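Local coordinates for lipoate-protein ligase, putative (Streptococcus pneumoniae, PDB 1VQZ) that is a putative lipoate-protein ligase, built from a lipoyl ligase A/B family domain followed by a smaller C-terminal domain, at residues A[108-113]-A[142-147]; A[51-56]-A[168-173]; A[78-83]-A[156-161]. All blocks are in the same frame, centred on the assembly; numbering follows the deposited sequence.

Contact 1 of 3, residues A[108-113]-A[142-147]; sequences FDFKSF and KFCGNA. With EDO (1,2-ethanediol), chain P.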
loop_
_atom_site.group_PDB
_atom_site.type_symbol
_atom_site.label_atom_id
_atom_site.label_comp_id
_atom_site.label_asym_id
_atom_site.label_seq_id
_atom_site.Cartn_x
_atom_site.Cartn_y
_atom_site.Cartn_z
ATOM N N PHE A 108 -14.993 7.610 -8.310
ATOM C CA PHE A 108 -14.716 8.145 -6.998
ATOM C C PHE A 108 -13.424 7.514 -6.567
ATOM O O PHE A 108 -13.397 6.331 -6.137
ATOM C CB PHE A 108 -15.858 7.797 -6.053
ATOM C CG PHE A 108 -15.681 8.331 -4.663
ATOM C CD1 PHE A 108 -15.789 9.681 -4.423
ATOM C CD2 PHE A 108 -15.448 7.475 -3.584
ATOM C CE1 PHE A 108 -15.647 10.193 -3.123
ATOM C CE2 PHE A 108 -15.313 7.961 -2.314
ATOM C CZ PHE A 108 -15.428 9.329 -2.073
ATOM N N ASP A 109 -12.339 8.278 -6.716
ATOM C CA ASP A 109 -10.994 7.715 -6.705
ATOM C C ASP A 109 -10.006 8.812 -6.366
ATOM O O ASP A 109 -10.428 9.895 -5.989
ATOM C CB ASP A 109 -10.639 7.078 -8.039
ATOM C CG ASP A 109 -10.878 8.001 -9.236
ATOM O OD1 ASP A 109 -10.885 9.258 -9.102
ATOM O OD2 ASP A 109 -11.091 7.421 -10.325
ATOM N N PHE A 110 -8.712 8.512 -6.453
ATOM C CA PHE A 110 -7.674 9.453 -6.057
ATOM C C PHE A 110 -7.820 10.743 -6.818
ATOM O O PHE A 110 -7.812 11.821 -6.224
ATOM C CB PHE A 110 -6.263 8.888 -6.300
ATOM C CG PHE A 110 -5.160 9.786 -5.782
ATOM C CD1 PHE A 110 -5.142 10.186 -4.456
ATOM C CD2 PHE A 110 -4.153 10.233 -6.622
ATOM C CE1 PHE A 110 -4.147 11.011 -3.975
ATOM C CE2 PHE A 110 -3.147 11.060 -6.148
ATOM C CZ PHE A 110 -3.136 11.442 -4.822
ATOM N N LYS A 111 -7.929 10.625 -8.135
ATOM C CA LYS A 111 -8.146 11.788 -8.998
ATOM C C LYS A 111 -9.260 12.685 -8.480
ATOM O O LYS A 111 -9.118 13.891 -8.471
ATOM C CB LYS A 111 -8.501 11.352 -10.414
ATOM C CG LYS A 111 -7.364 10.642 -11.132
ATOM N N SER A 112 -10.377 12.110 -8.056
ATOM C CA SER A 112 -11.479 12.936 -7.606
ATOM C C SER A 112 -11.223 13.571 -6.229
ATOM O O SER A 112 -11.698 14.665 -5.968
ATOM C CB SER A 112 -12.819 12.176 -7.670
ATOM O OG SER A 112 -12.854 11.012 -6.900
ATOM N N PHE A 113 -10.467 12.885 -5.370
ATOM C CA PHE A 113 -10.057 13.402 -4.036
ATOM C C PHE A 113 -9.045 14.536 -4.158
ATOM O O PHE A 113 -8.993 15.459 -3.333
ATOM C CB PHE A 113 -9.465 12.234 -3.243
ATOM C CG PHE A 113 -8.866 12.592 -1.893
ATOM C CD1 PHE A 113 -9.635 13.132 -0.884
ATOM C CD2 PHE A 113 -7.502 12.337 -1.635
ATOM C CE1 PHE A 113 -9.070 13.410 0.392
ATOM C CE2 PHE A 113 -6.923 12.613 -0.391
ATOM C CZ PHE A 113 -7.698 13.146 0.639
ATOM N N LYS A 142 6.771 16.208 -3.505
ATOM C CA LYS A 142 5.628 15.333 -3.266
ATOM C C LYS A 142 5.300 15.360 -1.785
ATOM O O LYS A 142 6.200 15.262 -0.956
ATOM C CB LYS A 142 5.931 13.892 -3.703
ATOM N N PHE A 143 4.018 15.509 -1.462
ATOM C CA PHE A 143 3.541 15.419 -0.063
ATOM C C PHE A 143 2.459 14.365 0.137
ATOM O O PHE A 143 1.974 14.176 1.257
ATOM C CB PHE A 143 2.995 16.783 0.402
ATOM C CG PHE A 143 1.785 17.260 -0.371
ATOM C CD1 PHE A 143 1.924 17.879 -1.606
ATOM C CD2 PHE A 143 0.506 17.096 0.141
ATOM C CE1 PHE A 143 0.816 18.347 -2.278
ATOM C CE2 PHE A 143 -0.593 17.546 -0.561
ATOM C CZ PHE A 143 -0.437 18.161 -1.754
ATOM N N CYS A 144 2.095 13.697 -0.956
ATOM C CA CYS A 144 1.046 12.709 -0.973
ATOM C C CYS A 144 1.411 11.590 -1.961
ATOM O O CYS A 144 1.851 11.834 -3.108
ATOM C CB CYS A 144 -0.279 13.339 -1.407
ATOM S SG CYS A 144 -1.704 12.208 -1.339
ATOM N N GLY A 145 1.192 10.371 -1.508
ATOM C CA GLY A 145 1.458 9.183 -2.302
ATOM C C GLY A 145 0.346 8.161 -2.162
ATOM O O GLY A 145 0.057 7.698 -1.041
ATOM N N ASN A 146 -0.234 7.841 -3.327
ATOM C CA ASN A 146 -1.396 6.975 -3.512
ATOM C C ASN A 146 -1.042 5.549 -3.938
ATOM O O ASN A 146 -0.074 5.335 -4.662
ATOM C CB ASN A 146 -2.232 7.574 -4.641
ATOM C CG ASN A 146 -3.603 6.906 -4.796
ATOM O OD1 ASN A 146 -4.358 6.834 -3.840
ATOM N ND2 ASN A 146 -3.946 6.499 -6.024
ATOM N N ALA A 147 -1.855 4.599 -3.506
ATOM C CA ALA A 147 -1.792 3.230 -3.988
ATOM C C ALA A 147 -3.198 2.659 -4.145
ATOM O O ALA A 147 -4.096 2.939 -3.381
ATOM C CB ALA A 147 -0.968 2.377 -3.041
HETATM C C1 EDO P . -0.512 3.074 -6.935
HETATM O O1 EDO P . -1.463 2.550 -7.881
HETATM C C2 EDO P . 0.966 3.204 -7.336
HETATM O O2 EDO P . 1.749 3.043 -6.119
#

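Contact 2 of 3, residues A[51-56]-A[168-173]; sequences PSIIVG and SVLANA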
loop_
_atom_site.group_PDB
_atom_site.type_symbol
_atom_site.label_atom_id
_atom_site.label_comp_id
_atom_site.label_asym_id
_atom_site.label_seq_id
_atom_site.Cartn_x
_atom_site.Cartn_y
_atom_site.Cartn_z
ATOM N N PRO A 51 3.422 5.819 15.637
ATOM C CA PRO A 51 4.667 5.426 14.912
ATOM C C PRO A 51 4.722 3.949 14.467
ATOM O O PRO A 51 4.666 2.983 15.287
ATOM C CB PRO A 51 5.805 5.770 15.900
ATOM C CG PRO A 51 5.222 6.985 16.670
ATOM C CD PRO A 51 3.711 6.629 16.832
ATOM N N SER A 52 4.873 3.781 13.171
ATOM C CA SER A 52 4.695 2.491 12.522
ATOM C C SER A 52 5.494 2.385 11.244
ATOM O O SER A 52 5.624 3.365 10.507
ATOM C CB SER A 52 3.203 2.261 12.186
ATOM O OG SER A 52 2.340 2.320 13.341
ATOM N N ILE A 53 6.055 1.200 10.992
ATOM C CA ILE A 53 6.506 0.827 9.659
ATOM C C ILE A 53 5.444 -0.053 9.016
ATOM O O ILE A 53 5.135 -1.143 9.500
ATOM C CB ILE A 53 7.871 0.086 9.637
ATOM C CG1 ILE A 53 8.954 0.914 10.360
ATOM C CG2 ILE A 53 8.258 -0.226 8.176
ATOM C CD1 ILE A 53 9.309 2.226 9.635
ATOM N N ILE A 54 4.917 0.421 7.908
ATOM C CA ILE A 54 3.923 -0.294 7.162
ATOM C C ILE A 54 4.596 -0.909 5.923
ATOM O O ILE A 54 5.153 -0.195 5.097
ATOM C CB ILE A 54 2.780 0.606 6.719
ATOM C CG1 ILE A 54 2.154 1.366 7.909
ATOM C CG2 ILE A 54 1.682 -0.229 6.052
ATOM C CD1 ILE A 54 1.639 0.498 9.039
ATOM N N VAL A 55 4.517 -2.226 5.807
ATOM C CA VAL A 55 5.169 -2.957 4.753
ATOM C C VAL A 55 4.165 -3.376 3.726
ATOM O O VAL A 55 2.996 -3.591 4.041
ATOM C CB VAL A 55 6.072 -4.153 5.248
ATOM C CG1 VAL A 55 7.094 -3.639 6.250
ATOM C CG2 VAL A 55 5.257 -5.315 5.850
ATOM N N GLY A 56 4.647 -3.459 2.482
ATOM C CA GLY A 56 3.837 -3.873 1.363
ATOM C C GLY A 56 3.401 -5.313 1.494
ATOM O O GLY A 56 4.023 -6.143 2.166
ATOM N N SER A 168 13.162 11.326 9.047
ATOM C CA SER A 168 14.465 10.724 9.336
ATOM C C SER A 168 14.396 9.289 9.869
ATOM O O SER A 168 15.422 8.612 9.964
ATOM C CB SER A 168 15.244 11.594 10.334
ATOM O OG SER A 168 14.743 11.421 11.655
ATOM N N VAL A 169 13.204 8.822 10.221
ATOM C CA VAL A 169 13.083 7.550 10.922
ATOM C C VAL A 169 13.214 6.348 9.982
ATOM O O VAL A 169 13.932 5.406 10.290
ATOM C CB VAL A 169 11.743 7.481 11.729
ATOM C CG1 VAL A 169 11.601 6.164 12.508
ATOM C CG2 VAL A 169 11.619 8.653 12.639
ATOM N N LEU A 170 12.542 6.387 8.832
ATOM C CA LEU A 170 12.495 5.221 7.937
ATOM C C LEU A 170 13.860 4.591 7.678
ATOM O O LEU A 170 13.997 3.368 7.706
ATOM C CB LEU A 170 11.860 5.600 6.568
ATOM C CG LEU A 170 11.635 4.422 5.593
ATOM C CD1 LEU A 170 10.593 3.427 6.152
ATOM C CD2 LEU A 170 11.229 4.986 4.253
ATOM N N ALA A 171 14.878 5.422 7.416
ATOM C CA ALA A 171 16.184 4.890 7.022
ATOM C C ALA A 171 16.825 4.146 8.197
ATOM O O ALA A 171 17.591 3.212 7.978
ATOM C CB ALA A 171 17.106 5.997 6.531
ATOM N N ASN A 172 16.515 4.568 9.430
ATOM C CA ASN A 172 17.008 3.905 10.641
ATOM C C ASN A 172 16.210 2.630 10.947
ATOM O O ASN A 172 16.744 1.716 11.562
ATOM C CB ASN A 172 17.007 4.862 11.851
ATOM C CG ASN A 172 17.989 6.032 11.691
ATOM O OD1 ASN A 172 19.081 5.869 11.167
ATOM N ND2 ASN A 172 17.591 7.211 12.145
ATOM N N ALA A 173 14.952 2.557 10.503
ATOM C CA ALA A 173 14.079 1.383 10.822
ATOM C C ALA A 173 14.208 0.212 9.858
ATOM O O ALA A 173 13.721 -0.887 10.143
ATOM C CB ALA A 173 12.630 1.800 10.941
#

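Contact 3 of 3, residues A[78-83]-A[156-161]; sequences VRRISG and MHHGCL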
loop_
_atom_site.group_PDB
_atom_site.type_symbol
_atom_site.label_atom_id
_atom_site.label_comp_id
_atom_site.label_asym_id
_atom_site.label_seq_id
_atom_site.Cartn_x
_atom_site.Cartn_y
_atom_site.Cartn_z
ATOM N N VAL A 78 3.344 -3.409 10.639
ATOM C CA VAL A 78 2.127 -4.024 10.088
ATOM C C VAL A 78 2.162 -4.087 8.562
ATOM O O VAL A 78 2.578 -3.140 7.907
ATOM C CB VAL A 78 0.870 -3.264 10.606
ATOM C CG1 VAL A 78 -0.438 -3.882 10.109
ATOM C CG2 VAL A 78 0.871 -3.197 12.162
ATOM N N ARG A 79 1.788 -5.228 8.008
ATOM C CA ARG A 79 1.705 -5.409 6.564
ATOM C C ARG A 79 0.351 -4.925 6.095
ATOM O O ARG A 79 -0.669 -5.329 6.621
ATOM C CB ARG A 79 1.898 -6.877 6.229
ATOM C CG ARG A 79 1.909 -7.224 4.769
ATOM C CD ARG A 79 1.833 -8.695 4.590
ATOM N NE ARG A 79 2.981 -9.487 5.077
ATOM C CZ ARG A 79 4.180 -9.569 4.495
ATOM N NH1 ARG A 79 4.487 -8.833 3.435
ATOM N NH2 ARG A 79 5.095 -10.393 5.000
ATOM N N ARG A 80 0.350 -4.051 5.097
ATOM C CA ARG A 80 -0.886 -3.599 4.475
ATOM C C ARG A 80 -1.328 -4.462 3.298
ATOM O O ARG A 80 -0.653 -5.472 2.879
ATOM C CB ARG A 80 -0.755 -2.107 4.051
ATOM C CG ARG A 80 0.269 -1.841 2.960
ATOM C CD ARG A 80 0.222 -0.385 2.410
ATOM N NE ARG A 80 1.192 -0.373 1.316
ATOM C CZ ARG A 80 2.515 -0.197 1.442
ATOM N NH1 ARG A 80 3.041 0.092 2.618
ATOM N NH2 ARG A 80 3.306 -0.332 0.367
ATOM N N ILE A 81 -2.522 -4.145 2.792
ATOM C CA ILE A 81 -3.104 -4.989 1.724
ATOM C C ILE A 81 -2.898 -4.463 0.318
ATOM O O ILE A 81 -3.443 -5.026 -0.605
ATOM C CB ILE A 81 -4.593 -5.350 1.991
ATOM C CG1 ILE A 81 -5.509 -4.131 1.838
ATOM C CG2 ILE A 81 -4.722 -5.975 3.387
ATOM C CD1 ILE A 81 -6.981 -4.430 2.023
ATOM N N SER A 82 -2.126 -3.395 0.138
ATOM C CA SER A 82 -1.643 -3.003 -1.185
ATOM C C SER A 82 -0.123 -3.272 -1.331
ATOM O O SER A 82 0.610 -3.416 -0.347
ATOM C CB SER A 82 -1.890 -1.515 -1.434
ATOM O OG SER A 82 -1.364 -0.714 -0.380
ATOM N N GLY A 83 0.327 -3.265 -2.572
ATOM C CA GLY A 83 1.697 -3.527 -2.919
ATOM C C GLY A 83 2.651 -2.415 -2.660
ATOM O O GLY A 83 2.302 -1.422 -2.063
HETATM N N MSE A 156 -10.036 0.253 -4.162
HETATM C CA MSE A 156 -9.575 1.138 -3.102
HETATM C C MSE A 156 -8.343 1.896 -3.542
HETATM O O MSE A 156 -7.374 1.315 -3.999
HETATM C CB MSE A 156 -9.291 0.376 -1.802
HETATM C CG MSE A 156 -8.816 1.275 -0.685
HETATM SE SE MSE A 156 -8.506 0.337 1.037
HETATM C CE MSE A 156 -7.034 -0.912 0.382
ATOM N N HIS A 157 -8.414 3.203 -3.390
ATOM C CA HIS A 157 -7.254 4.083 -3.468
ATOM C C HIS A 157 -6.945 4.547 -2.040
ATOM O O HIS A 157 -7.811 5.096 -1.379
ATOM C CB HIS A 157 -7.544 5.318 -4.291
ATOM C CG HIS A 157 -7.696 5.044 -5.750
ATOM N ND1 HIS A 157 -6.640 5.151 -6.634
ATOM C CD2 HIS A 157 -8.754 4.612 -6.474
ATOM C CE1 HIS A 157 -7.055 4.826 -7.846
ATOM N NE2 HIS A 157 -8.334 4.501 -7.774
ATOM N N HIS A 158 -5.731 4.331 -1.566
ATOM C CA HIS A 158 -5.390 4.811 -0.231
ATOM C C HIS A 158 -3.969 5.320 -0.190
ATOM O O HIS A 158 -3.143 5.029 -1.076
ATOM C CB HIS A 158 -5.720 3.797 0.887
ATOM C CG HIS A 158 -4.890 2.552 0.891
ATOM N ND1 HIS A 158 -4.919 1.640 1.930
ATOM C CD2 HIS A 158 -4.008 2.063 -0.020
ATOM C CE1 HIS A 158 -4.096 0.636 1.647
ATOM N NE2 HIS A 158 -3.509 0.890 0.486
ATOM N N GLY A 159 -3.691 6.140 0.803
ATOM C CA GLY A 159 -2.352 6.698 0.863
ATOM C C GLY A 159 -2.152 7.617 2.019
ATOM O O GLY A 159 -2.984 7.660 2.902
ATOM N N CYS A 160 -1.026 8.345 1.971
ATOM C CA CYS A 160 -0.484 9.155 3.080
ATOM C C CYS A 160 -0.338 10.623 2.643
ATOM O O CYS A 160 0.223 10.923 1.583
ATOM C CB CYS A 160 0.940 8.639 3.443
ATOM S SG CYS A 160 0.940 6.937 4.006
ATOM N N LEU A 161 -0.817 11.533 3.471
ATOM C CA LEU A 161 -0.539 12.956 3.314
ATOM C C LEU A 161 0.488 13.331 4.389
ATOM O O LEU A 161 0.258 13.111 5.584
ATOM C CB LEU A 161 -1.826 13.745 3.516
ATOM C CG LEU A 161 -2.846 13.605 2.385
ATOM C CD1 LEU A 161 -4.270 13.735 2.890
ATOM C CD2 LEU A 161 -2.588 14.665 1.315
#

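Contact 1 of 3, residues A[108-113]-A[142-147]
The flat ring of F110, in the first turn of helix 110-123, is packed against the side chain of N146 on strand 141-151. N146 CB sits over the centre of the ring, 3.7 Å from its centroid and 4° off the normal, a CH-pi contact, and the amide continues across the same face toward the root of the phenylalanine, its plane only 10° from that of the ring. N146 CG thereby comes within 3.4 Å of F110 CG, and N146 ND2 within 3.3 Å of F110 CB. F110 reaches the strand with CG anti to the backbone N (chi1 -175°), and the two side chains lie antiparallel, the amide over the root of the ring and N146 CB over its middle. At the far rim C144 SG lies near the ring plane, 3.8 Å from F110 CE1, a sulfur-aromatic contact at the edge. C144 and N146, two apart on the strand, both turn to the helix. This is a helix laid on a beta sheet within the lipoyl ligase A/B family domain, and the helix start is fixed by a capping box: D109 N donates to S112 OG at 2.8 Å, while S112 N donates to D109 OD1 at 3.1 Å, meeting it nearly along the C-O axis. The amide of N146 has polar partners of its own: OD1 bonds to Y96, and ND2 to N134 and H157, which should fix which way the amide is flipped. Beyond this core the contact loosens. K111 on the helix points away from the strand and is partly exposed. On the strand, the backbone N146 O accepts a weak hydrogen bond of 3.3 Å from O2 of a 1,2-ethanediol molecule, probably from the crystallisation liquor.

Contact 2 of 3, residues A[51-56]-A[168-173]
I53 in strand 52-55 and L170 in the short helix 169-173 are the residues whose backbones come nearest, with 7.6 Å between I53 CA and L170 CA, and no hydrogen bond joins the two segments. The gap is bridged by apolar side chains: a short helix packs on the middle strand of a small sheet, within the lipoyl ligase A/B family domain. I53 points toward the helix and reaches it through its longer branch: CG1 lies anti to the carbonyl carbon (chi1 -55°), and chi2 of -67° turns the terminal CD1 to the helix surface. There I53 CD1 touches two residues three positions apart. A173 CB is the closer, 3.6 Å from I53 CD1, and I53 CG1 also lies 3.8 Å from that methyl, so both CG1 and CD1 of I53 lie against A173 CB. L170 sets out along the flank of the helix rather than straight at the strand; with CG anti to its own N (chi1 -174°) the side chain extends far enough for L170 CD1 to meet I53 CD1 at 3.9 Å. The helix has little more than one turn, with A173 N bonded to V169 O at 3.0 Å. Strand 52-55 lies in its mixed sheet between 76-79, parallel to it, and 87-89, antiparallel. I53 also packs on Y88, I65 and I75, and helix 67-73 lies beside the short helix through Y69 and V70, which touch A173.

Contact 3 of 3, residues A[78-83]-A[156-161]
S82 OG and H158 NE2 meet at 2.8 Å in a hydrogen bond whose donor can be either group, the hydroxyl lying in the plane of the imidazole at its edge. S82 OG sits between the backbone N and the carbonyl carbon (chi1 53°), which turns it to the ring. Over one face of that ring, offset toward its rim, lies the methyl CE of selenomethionine M156, 3.5 Å above the plane; a bend at chi3 (62°) brings this methyl round. The same CE packs 3.8 Å from I81 CG1, the two side chains lying nearly perpendicular. In the next shell, R80 NE gives S82 OG a weak hydrogen bond of 3.1 Å, while R80 NH2 donates to G83 O at 2.8 Å and also binds G85 O, holding the loop in shape. The other ring nitrogen, H158 ND1, bonds to E30, which probably sets the ring's rotation. A 1,2-ethanediol, probably from the crystallisation liquor, lies about 3 Å from the H158 side chain; such molecules often mark pockets. The loop leaves strand 76-79 of the three-stranded sheet and meets strand 154-162 of the eight-stranded sheet, with helix 23-36 contributing E30 and F34 against M156.

All three contacts fall within the lipoyl ligase A/B family domain. Along the chain the first segments come in the order 51-56, 78-83, 108-113, and their partners follow in reverse: 108-113 pairs with 142-147, 78-83 with 156-161 and 51-56 with 168-173, so contact 1 is enclosed by contact 3 and contact 3 by contact 2. Contacts 1 and 3 have centres 11 Å apart and share the eight-stranded sheet, where strands 141-151 and 154-162 are neighbours, joined by a probable hydrogen bond from A147 N to H158 O. Contacts 2 and 3, 14 Å apart between centres, share the small sheet through strands 52-55 and 76-79. Contact 3 thus bridges the two sheets, while contacts 1 and 2, 21 Å apart between centres, do not touch.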